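Local coordinates for hypothetical protein PA4535 (Pseudomonas aeruginosa, PDB 1Y0K) that is of unknown function but belongs to the DUF1780 family of the PD-(D/E)XK nuclease clan and may be an endonuclease, at residues Q16-L21 / F144-R149; V33-L38 / Y45-F50; G137-L142 / Q167-L172. All blocks are in the same frame, centred on the assembly; numbering follows the deposited sequence.

Contact 1 of 3, residues Q16-L21 / F144-R149; sequences QANDFL and FVNLKR
Ala17, Asn18 and Leu21 of helix 3-23 rest on Phe144 and Asn146 of strand 140-146, a buried helix-on-sheet contact that is apolar at one end and joins two amides at the other. The short helical and strand axes come within 10.1 Å of each other and their directions differ by 129°, so the helix passes slantwise over the strand.

At the apolar end Leu21 reaches the Phe144 ring obliquely, its CD1 3.6 Å from Phe144 CE2. One turn earlier in the helix, Ala17 meets the same ring at the edge, its CB 4.2 Å from Phe144 CZ. The ring lies beneath the helix because Phe144 CG is set opposite the backbone N (chi1 -178°). Trp32 packs edge-to-face with this phenylalanine, and Phe71 of the adjacent strand 65-73 touches both Phe144 and Leu21.

Two residues further along the strand, Asn146 points to the same side but brings a polar group. Its ND2 donates to Asn18 OD1 over 2.9 Å, a weak bond bent to 138° at the hydrogen, with the two amide planes steeply inclined. The stronger partner of this nitrogen is the carbonyl O of Ala14, so one buried amide grips the helix at two points a turn apart. Ala17 CB fits beside it, 3.7 Å from Asn146 ND2. The Asn18 amide is used at both ends: Asn18 ND2 donates to a water 2.9 Å away, which in turn donates to Asn146 O. Donor and acceptor together fix which way this amide is turned.

A helix laid across the middle strands of a mixed sheet, with its small and apolar residues turned inward, is consistent with the alpha/beta core of the PD-(D/E)XK clan.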
# COMPACT_ATOMS: atom_id res chain seq x y z
N GLN A 16 3.27 6.49 -15.51
CA GLN A 16 2.39 5.46 -16.09
C GLN A 16 1.34 4.98 -15.11
O GLN A 16 0.17 4.82 -15.48
CB GLN A 16 3.19 4.26 -16.57
CG GLN A 16 3.79 4.40 -17.94
CD GLN A 16 4.84 3.35 -18.23
OE1 GLN A 16 5.87 3.64 -18.85
NE2 GLN A 16 4.60 2.12 -17.79
N ALA A 17 1.76 4.74 -13.87
CA ALA A 17 0.84 4.32 -12.81
C ALA A 17 -0.21 5.40 -12.56
O ALA A 17 -1.38 5.10 -12.44
CB ALA A 17 1.60 3.99 -11.53
N ASN A 18 0.23 6.67 -12.49
CA ASN A 18 -0.71 7.79 -12.31
C ASN A 18 -1.70 7.92 -13.45
O ASN A 18 -2.88 8.14 -13.22
CB ASN A 18 0.03 9.10 -12.10
CG ASN A 18 0.56 9.26 -10.69
OD1 ASN A 18 0.21 8.49 -9.79
ND2 ASN A 18 1.42 10.25 -10.48
N ASP A 19 -1.21 7.77 -14.68
CA ASP A 19 -2.08 7.84 -15.85
C ASP A 19 -3.17 6.79 -15.78
O ASP A 19 -4.34 7.09 -16.05
CB ASP A 19 -1.26 7.74 -17.14
CG ASP A 19 -0.41 8.98 -17.39
OD1 ASP A 19 -0.69 10.03 -16.78
OD2 ASP A 19 0.54 8.91 -18.20
N PHE A 20 -2.81 5.57 -15.38
CA PHE A 20 -3.81 4.52 -15.18
C PHE A 20 -4.82 4.84 -14.07
O PHE A 20 -6.04 4.70 -14.27
CB PHE A 20 -3.15 3.16 -14.89
CG PHE A 20 -4.12 2.14 -14.35
CD1 PHE A 20 -5.01 1.49 -15.20
CD2 PHE A 20 -4.18 1.88 -12.98
CE1 PHE A 20 -5.93 0.57 -14.70
CE2 PHE A 20 -5.10 0.96 -12.48
CZ PHE A 20 -5.97 0.30 -13.34
N LEU A 21 -4.33 5.27 -12.91
CA LEU A 21 -5.21 5.51 -11.76
C LEU A 21 -6.19 6.64 -12.01
O LEU A 21 -7.36 6.55 -11.62
CB LEU A 21 -4.40 5.81 -10.49
CG LEU A 21 -3.45 4.75 -9.94
CD1 LEU A 21 -2.66 5.32 -8.78
CD2 LEU A 21 -4.20 3.47 -9.52
N PHE A 144 -1.46 2.41 -1.65
CA PHE A 144 -0.72 2.43 -2.91
C PHE A 144 0.09 3.72 -2.94
O PHE A 144 -0.48 4.82 -2.96
CB PHE A 144 -1.64 2.31 -4.13
CG PHE A 144 -0.88 2.29 -5.43
CD1 PHE A 144 -0.37 1.08 -5.91
CD2 PHE A 144 -0.65 3.45 -6.16
CE1 PHE A 144 0.36 1.04 -7.10
CE2 PHE A 144 0.08 3.41 -7.36
CZ PHE A 144 0.58 2.20 -7.82
N VAL A 145 1.40 3.57 -2.89
CA VAL A 145 2.32 4.68 -2.75
C VAL A 145 3.08 4.91 -4.07
O VAL A 145 3.80 4.03 -4.55
CB VAL A 145 3.32 4.45 -1.57
CG1 VAL A 145 4.17 5.71 -1.35
CG2 VAL A 145 2.57 4.11 -0.29
N ASN A 146 2.92 6.11 -4.63
CA ASN A 146 3.51 6.43 -5.92
C ASN A 146 3.83 7.92 -6.00
O ASN A 146 2.94 8.74 -6.18
CB ASN A 146 2.59 6.00 -7.06
CG ASN A 146 3.23 6.18 -8.42
OD1 ASN A 146 4.39 5.79 -8.63
ND2 ASN A 146 2.50 6.79 -9.35
N LEU A 147 5.11 8.24 -5.88
CA LEU A 147 5.56 9.63 -5.81
C LEU A 147 6.41 9.91 -7.03
O LEU A 147 7.38 9.19 -7.28
CB LEU A 147 6.39 9.87 -4.54
CG LEU A 147 5.77 9.43 -3.20
CD1 LEU A 147 6.78 9.57 -2.06
CD2 LEU A 147 4.50 10.21 -2.88
N LYS A 148 6.06 10.93 -7.81
CA LYS A 148 6.88 11.29 -8.96
C LYS A 148 8.18 11.98 -8.50
O LYS A 148 9.21 11.87 -9.17
CB LYS A 148 6.10 12.16 -9.95
CG LYS A 148 6.84 12.40 -11.27
CD LYS A 148 6.01 13.16 -12.30
CE LYS A 148 6.84 13.60 -13.50
NZ LYS A 148 7.99 14.50 -13.17
N ARG A 149 8.13 12.65 -7.35
CA ARG A 149 9.27 13.44 -6.85
C ARG A 149 10.25 12.65 -5.98
O ARG A 149 11.32 13.16 -5.63
CB ARG A 149 8.77 14.68 -6.07
CG ARG A 149 7.71 15.53 -6.78
CD ARG A 149 8.26 16.24 -8.00
NE ARG A 149 7.28 17.20 -8.53
CZ ARG A 149 6.52 16.99 -9.60
NH1 ARG A 149 6.61 15.86 -10.29
NH2 ARG A 149 5.66 17.93 -9.98
O HOH W 1 2.32 10.82 -7.76

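Contact 2 of 3, residues V33-L38 / Y45-F50; sequences VCQRFL and YRQEDF
Cys34 opens the contact from helix 26-40, its CB 4.2 Å from Phe50 CE2, an oblique touch on the ring. Gln35 follows and, though its CB is not aimed at the loop, the end of its side chain comes close to it. Its aliphatic part does the packing: CG lies 3.6 Å from Phe50 CZ, and CB sits 3.7 Å from Tyr45 OH, while the amide extends between Tyr45 and the side chain of Gln47. Arg36 starts off away from the loop, but its chain, bent at chi2 and chi3, brings NH1 to 3.8 Å from Tyr45 OH. The two groups are drawn together by a common partner, since Glu39 forms a salt bridge with Arg36 and a hydrogen bond with the tyrosine hydroxyl. Leu38 completes the row one turn after Cys34, placing CB 4.0 Å from Tyr45 CD2 and CD1 3.7 Å from Phe50 CE2, at the edge of that ring. Tyr45 can lie along the helix because its CG stands between the backbone N and the carbonyl carbon (chi1 63°).

The loop thus closes over one flank of helix 26-40, next to strand 60-62, where Phe62 meets Phe50, Tyr45 and Leu38; Cys34 also packs on strands 65-73 and 140-146.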
# COMPACT_ATOMS: atom_id res chain seq x y z
N VAL A 33 -5.20 -2.40 -7.01
CA VAL A 33 -4.16 -2.26 -5.97
C VAL A 33 -3.99 -3.58 -5.20
O VAL A 33 -2.86 -4.05 -4.98
CB VAL A 33 -4.47 -1.12 -4.99
CG1 VAL A 33 -3.51 -1.14 -3.81
CG2 VAL A 33 -4.37 0.24 -5.71
N CYS A 34 -5.11 -4.17 -4.79
CA CYS A 34 -5.07 -5.45 -4.09
C CYS A 34 -4.39 -6.53 -4.95
O CYS A 34 -3.57 -7.28 -4.45
CB CYS A 34 -6.49 -5.89 -3.69
SG CYS A 34 -7.24 -4.78 -2.46
N GLN A 35 -4.74 -6.60 -6.23
CA GLN A 35 -4.09 -7.60 -7.10
C GLN A 35 -2.59 -7.39 -7.18
O GLN A 35 -1.83 -8.35 -7.09
CB GLN A 35 -4.70 -7.58 -8.49
CG GLN A 35 -6.06 -8.25 -8.57
CD GLN A 35 -6.52 -8.38 -10.01
OE1 GLN A 35 -5.82 -8.92 -10.86
NE2 GLN A 35 -7.70 -7.87 -10.29
N ARG A 36 -2.15 -6.14 -7.36
CA ARG A 36 -0.71 -5.84 -7.45
C ARG A 36 0.01 -6.25 -6.17
O ARG A 36 1.12 -6.80 -6.20
CB ARG A 36 -0.47 -4.34 -7.72
CG ARG A 36 -1.04 -3.79 -9.07
CD ARG A 36 -0.52 -4.52 -10.35
NE ARG A 36 -1.08 -5.86 -10.62
CZ ARG A 36 -2.33 -6.12 -11.00
NH1 ARG A 36 -2.71 -7.38 -11.23
NH2 ARG A 36 -3.23 -5.15 -11.14
N PHE A 37 -0.63 -6.00 -5.03
CA PHE A 37 -0.07 -6.37 -3.72
C PHE A 37 0.05 -7.88 -3.57
O PHE A 37 1.09 -8.40 -3.16
CB PHE A 37 -0.97 -5.76 -2.63
CG PHE A 37 -0.57 -6.11 -1.22
CD1 PHE A 37 0.67 -5.74 -0.71
CD2 PHE A 37 -1.49 -6.74 -0.38
CE1 PHE A 37 1.01 -6.03 0.60
CE2 PHE A 37 -1.16 -7.04 0.94
CZ PHE A 37 0.11 -6.68 1.44
N LEU A 38 -1.01 -8.61 -3.91
CA LEU A 38 -1.00 -10.07 -3.81
C LEU A 38 0.06 -10.67 -4.75
O LEU A 38 0.75 -11.62 -4.39
CB LEU A 38 -2.39 -10.66 -4.10
CG LEU A 38 -3.49 -10.29 -3.08
CD1 LEU A 38 -4.84 -10.78 -3.58
CD2 LEU A 38 -3.18 -10.83 -1.69
N TYR A 45 -4.53 -16.13 -6.40
CA TYR A 45 -5.91 -15.68 -6.36
C TYR A 45 -6.63 -16.02 -7.65
O TYR A 45 -6.01 -16.18 -8.71
CB TYR A 45 -5.98 -14.17 -6.09
CG TYR A 45 -5.36 -13.28 -7.15
CD1 TYR A 45 -6.10 -12.85 -8.24
CD2 TYR A 45 -4.03 -12.85 -7.04
CE1 TYR A 45 -5.55 -12.03 -9.21
CE2 TYR A 45 -3.46 -12.02 -8.01
CZ TYR A 45 -4.23 -11.62 -9.09
OH TYR A 45 -3.70 -10.80 -10.05
N ARG A 46 -7.95 -16.13 -7.56
CA ARG A 46 -8.79 -16.18 -8.74
C ARG A 46 -9.62 -14.90 -8.73
O ARG A 46 -9.80 -14.29 -7.67
CB ARG A 46 -9.69 -17.42 -8.72
CG ARG A 46 -8.93 -18.74 -8.63
CD ARG A 46 -9.87 -19.93 -8.83
NE ARG A 46 -10.58 -19.84 -10.10
CZ ARG A 46 -10.13 -20.31 -11.26
NH1 ARG A 46 -8.96 -20.93 -11.33
NH2 ARG A 46 -10.86 -20.17 -12.36
N GLN A 47 -10.11 -14.48 -9.89
CA GLN A 47 -10.82 -13.21 -9.99
C GLN A 47 -12.05 -13.15 -9.07
O GLN A 47 -12.36 -12.10 -8.51
CB GLN A 47 -11.25 -12.94 -11.44
CG GLN A 47 -11.41 -11.47 -11.75
CD GLN A 47 -10.10 -10.71 -11.63
OE1 GLN A 47 -9.04 -11.17 -12.09
NE2 GLN A 47 -10.16 -9.55 -11.00
N GLU A 48 -12.72 -14.29 -8.93
CA GLU A 48 -13.91 -14.43 -8.08
C GLU A 48 -13.62 -14.24 -6.58
O GLU A 48 -14.55 -14.05 -5.79
CB GLU A 48 -14.55 -15.81 -8.30
CG GLU A 48 -13.57 -16.97 -8.26
CD GLU A 48 -13.03 -17.39 -9.65
OE1 GLU A 48 -12.82 -16.52 -10.54
OE2 GLU A 48 -12.82 -18.61 -9.84
N ASP A 49 -12.35 -14.30 -6.19
CA ASP A 49 -11.97 -14.12 -4.79
C ASP A 49 -12.17 -12.70 -4.24
O ASP A 49 -12.20 -12.52 -3.03
CB ASP A 49 -10.53 -14.54 -4.54
CG ASP A 49 -10.29 -16.02 -4.78
OD1 ASP A 49 -11.23 -16.82 -4.63
OD2 ASP A 49 -9.13 -16.37 -5.09
N PHE A 50 -12.27 -11.70 -5.11
CA PHE A 50 -12.47 -10.32 -4.67
C PHE A 50 -13.95 -9.97 -4.62
O PHE A 50 -14.71 -10.30 -5.54
CB PHE A 50 -11.74 -9.35 -5.59
CG PHE A 50 -10.29 -9.67 -5.75
CD1 PHE A 50 -9.84 -10.39 -6.85
CD2 PHE A 50 -9.37 -9.28 -4.78
CE1 PHE A 50 -8.50 -10.71 -6.99
CE2 PHE A 50 -8.03 -9.58 -4.91
CZ PHE A 50 -7.60 -10.30 -6.02

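Contact 3 of 3, residues G137-L142 / Q167-L172; sequences GELDLL and QGWRSL
Asp140 and Arg170 form the tight polar knot of this contact. The arginine presents itself side-on, NE to Asp140 OD1 at 3.0 Å and NH2 to Asp140 OD2 at 2.7 Å, both bonds nearly straight (176° and 171°) and both on the syn side of the carboxylate, with the two planar groups almost coplanar. Ser171 OG gives a further bond to Asp140 OD1, 2.8 Å long, from the anti side and from the other face of the carboxylate plane. Neighbours reinforce the pair: Gly66 N donates to Asp140 OD2, and Arg170 NH2 also donates to Gly64 O. The carboxylate is therefore fixed in tilt and rotation. A water bridges two buried residues here, donating to Ser171 OG and Leu141 O.

Behind the knot, Leu141 N donates to Ser171 O at 2.9 Å, and Leu139 O receives Arg170 N at 2.9 Å plus a weak bond from Ser171 N. Strands 140-146 and 171-175 are parallel neighbours in the mixed central sheet; the chain between them passes through strand 150-153 and the short helix 162-166. On the sheet face of Leu141 and Leu172 the packing is equally close: Leu141 lies over one face of the Trp169 indole, CG above the five-membered ring in a CH-pi contact and CD2 3.3 Å from Trp169 CE3, while Leu139 CD1 touches the indole edge. Trp169 NE1 donates to Gln167 OE1, which steadies the ring.

Gly137, Glu138 and Gly168 form the more exposed margin. The glycines still touch, Gly137 CA making a CA-H...O contact of 3.3 Å with Gly168 O, and Glu138 O lies over the Arg170 guanidinium face. Only the Glu138 side chain is loosely held: its carboxylate meets Arg170 through charge alone, OE1 standing 3.6 Å from Arg170 NH1, well out of the guanidinium plane.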
# COMPACT_ATOMS: atom_id res chain seq x y z
N GLY A 137 -9.98 -2.45 14.27
CA GLY A 137 -9.30 -3.74 14.39
C GLY A 137 -9.72 -4.85 13.44
O GLY A 137 -9.16 -5.95 13.49
N GLU A 138 -10.70 -4.57 12.58
CA GLU A 138 -11.11 -5.55 11.57
C GLU A 138 -10.62 -5.14 10.18
O GLU A 138 -10.91 -5.82 9.19
CB GLU A 138 -12.64 -5.74 11.56
CG GLU A 138 -13.18 -6.47 12.81
CD GLU A 138 -12.72 -7.93 12.91
OE1 GLU A 138 -12.56 -8.60 11.87
OE2 GLU A 138 -12.52 -8.42 14.05
N LEU A 139 -9.86 -4.05 10.12
CA LEU A 139 -9.45 -3.46 8.85
C LEU A 139 -7.98 -3.69 8.55
O LEU A 139 -7.11 -3.47 9.40
CB LEU A 139 -9.76 -1.96 8.82
CG LEU A 139 -11.23 -1.53 9.00
CD1 LEU A 139 -11.36 -0.00 8.94
CD2 LEU A 139 -12.15 -2.18 7.97
N ASP A 140 -7.71 -4.13 7.33
CA ASP A 140 -6.36 -4.31 6.81
C ASP A 140 -6.04 -3.17 5.85
O ASP A 140 -6.49 -3.16 4.71
CB ASP A 140 -6.27 -5.65 6.10
CG ASP A 140 -6.69 -6.81 7.00
OD1 ASP A 140 -6.07 -6.96 8.07
OD2 ASP A 140 -7.62 -7.56 6.63
N LEU A 141 -5.29 -2.19 6.34
CA LEU A 141 -5.02 -1.00 5.53
C LEU A 141 -3.98 -1.32 4.46
O LEU A 141 -3.00 -2.02 4.73
CB LEU A 141 -4.55 0.16 6.41
CG LEU A 141 -5.65 0.98 7.13
CD1 LEU A 141 -6.16 2.05 6.23
CD2 LEU A 141 -6.83 0.13 7.65
N LEU A 142 -4.21 -0.80 3.26
CA LEU A 142 -3.32 -1.03 2.12
C LEU A 142 -3.13 0.26 1.35
O LEU A 142 -4.07 0.76 0.72
CB LEU A 142 -3.88 -2.12 1.20
CG LEU A 142 -3.06 -2.48 -0.04
CD1 LEU A 142 -1.65 -2.95 0.35
CD2 LEU A 142 -3.78 -3.54 -0.88
N GLN A 167 -3.28 3.51 16.20
CA GLN A 167 -4.58 3.83 15.57
C GLN A 167 -5.56 2.65 15.56
O GLN A 167 -6.77 2.83 15.32
CB GLN A 167 -4.38 4.40 14.16
CG GLN A 167 -3.76 5.80 14.13
CD GLN A 167 -3.26 6.22 12.76
OE1 GLN A 167 -3.10 5.39 11.85
NE2 GLN A 167 -3.00 7.53 12.60
N GLY A 168 -5.03 1.45 15.80
CA GLY A 168 -5.84 0.25 16.04
C GLY A 168 -6.16 -0.65 14.87
O GLY A 168 -6.90 -1.63 15.03
N TRP A 169 -5.62 -0.35 13.69
CA TRP A 169 -5.82 -1.21 12.50
C TRP A 169 -5.35 -2.64 12.75
O TRP A 169 -4.41 -2.87 13.51
CB TRP A 169 -5.04 -0.67 11.28
CG TRP A 169 -5.08 0.81 11.13
CD1 TRP A 169 -4.02 1.68 11.23
CD2 TRP A 169 -6.24 1.61 10.87
NE1 TRP A 169 -4.45 2.97 11.03
CE2 TRP A 169 -5.81 2.96 10.82
CE3 TRP A 169 -7.60 1.33 10.68
CZ2 TRP A 169 -6.68 4.01 10.58
CZ3 TRP A 169 -8.46 2.38 10.45
CH2 TRP A 169 -8.00 3.71 10.40
N ARG A 170 -5.97 -3.60 12.07
CA ARG A 170 -5.53 -4.99 12.17
C ARG A 170 -4.16 -5.21 11.51
O ARG A 170 -3.33 -5.99 11.99
CB ARG A 170 -6.55 -5.94 11.54
CG ARG A 170 -6.18 -7.40 11.80
CD ARG A 170 -7.33 -8.32 11.52
NE ARG A 170 -7.67 -8.39 10.11
CZ ARG A 170 -8.69 -9.10 9.65
NH1 ARG A 170 -9.45 -9.78 10.50
NH2 ARG A 170 -8.96 -9.13 8.35
N SER A 171 -3.94 -4.51 10.40
CA SER A 171 -2.69 -4.61 9.65
C SER A 171 -2.54 -3.37 8.77
O SER A 171 -3.50 -2.63 8.54
CB SER A 171 -2.67 -5.89 8.79
OG SER A 171 -3.56 -5.79 7.67
N LEU A 172 -1.31 -3.13 8.32
CA LEU A 172 -1.03 -2.01 7.43
C LEU A 172 0.05 -2.48 6.50
O LEU A 172 1.08 -3.00 6.95
CB LEU A 172 -0.56 -0.79 8.21
CG LEU A 172 -0.06 0.42 7.40
CD1 LEU A 172 -1.14 0.99 6.47
CD2 LEU A 172 0.45 1.49 8.34
O HOH W 2 -2.57 -4.79 5.24

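In the fold
Contacts 1 and 3 are both buried and share strand 140-146, but lie on opposite sides of the chain's centre, about 23 Å apart between centres. Contact 3 knits that strand to its parallel neighbour with backbone bonds and an ion pair; contact 1 instead lays a helix over the strand's later part, relying on apolar packing, a weak amide-to-amide bond and a bridging water. Contact 2 is only partly buried, joins a helix to its following loop, and is mainly apolar and aromatic with polar groups toward its outer side. Helix 26-40 ties it to the others: Val33 packs on Phe144 of contact 1, and Val33, Cys34 and Phe37 meet Leu142 of contact 3.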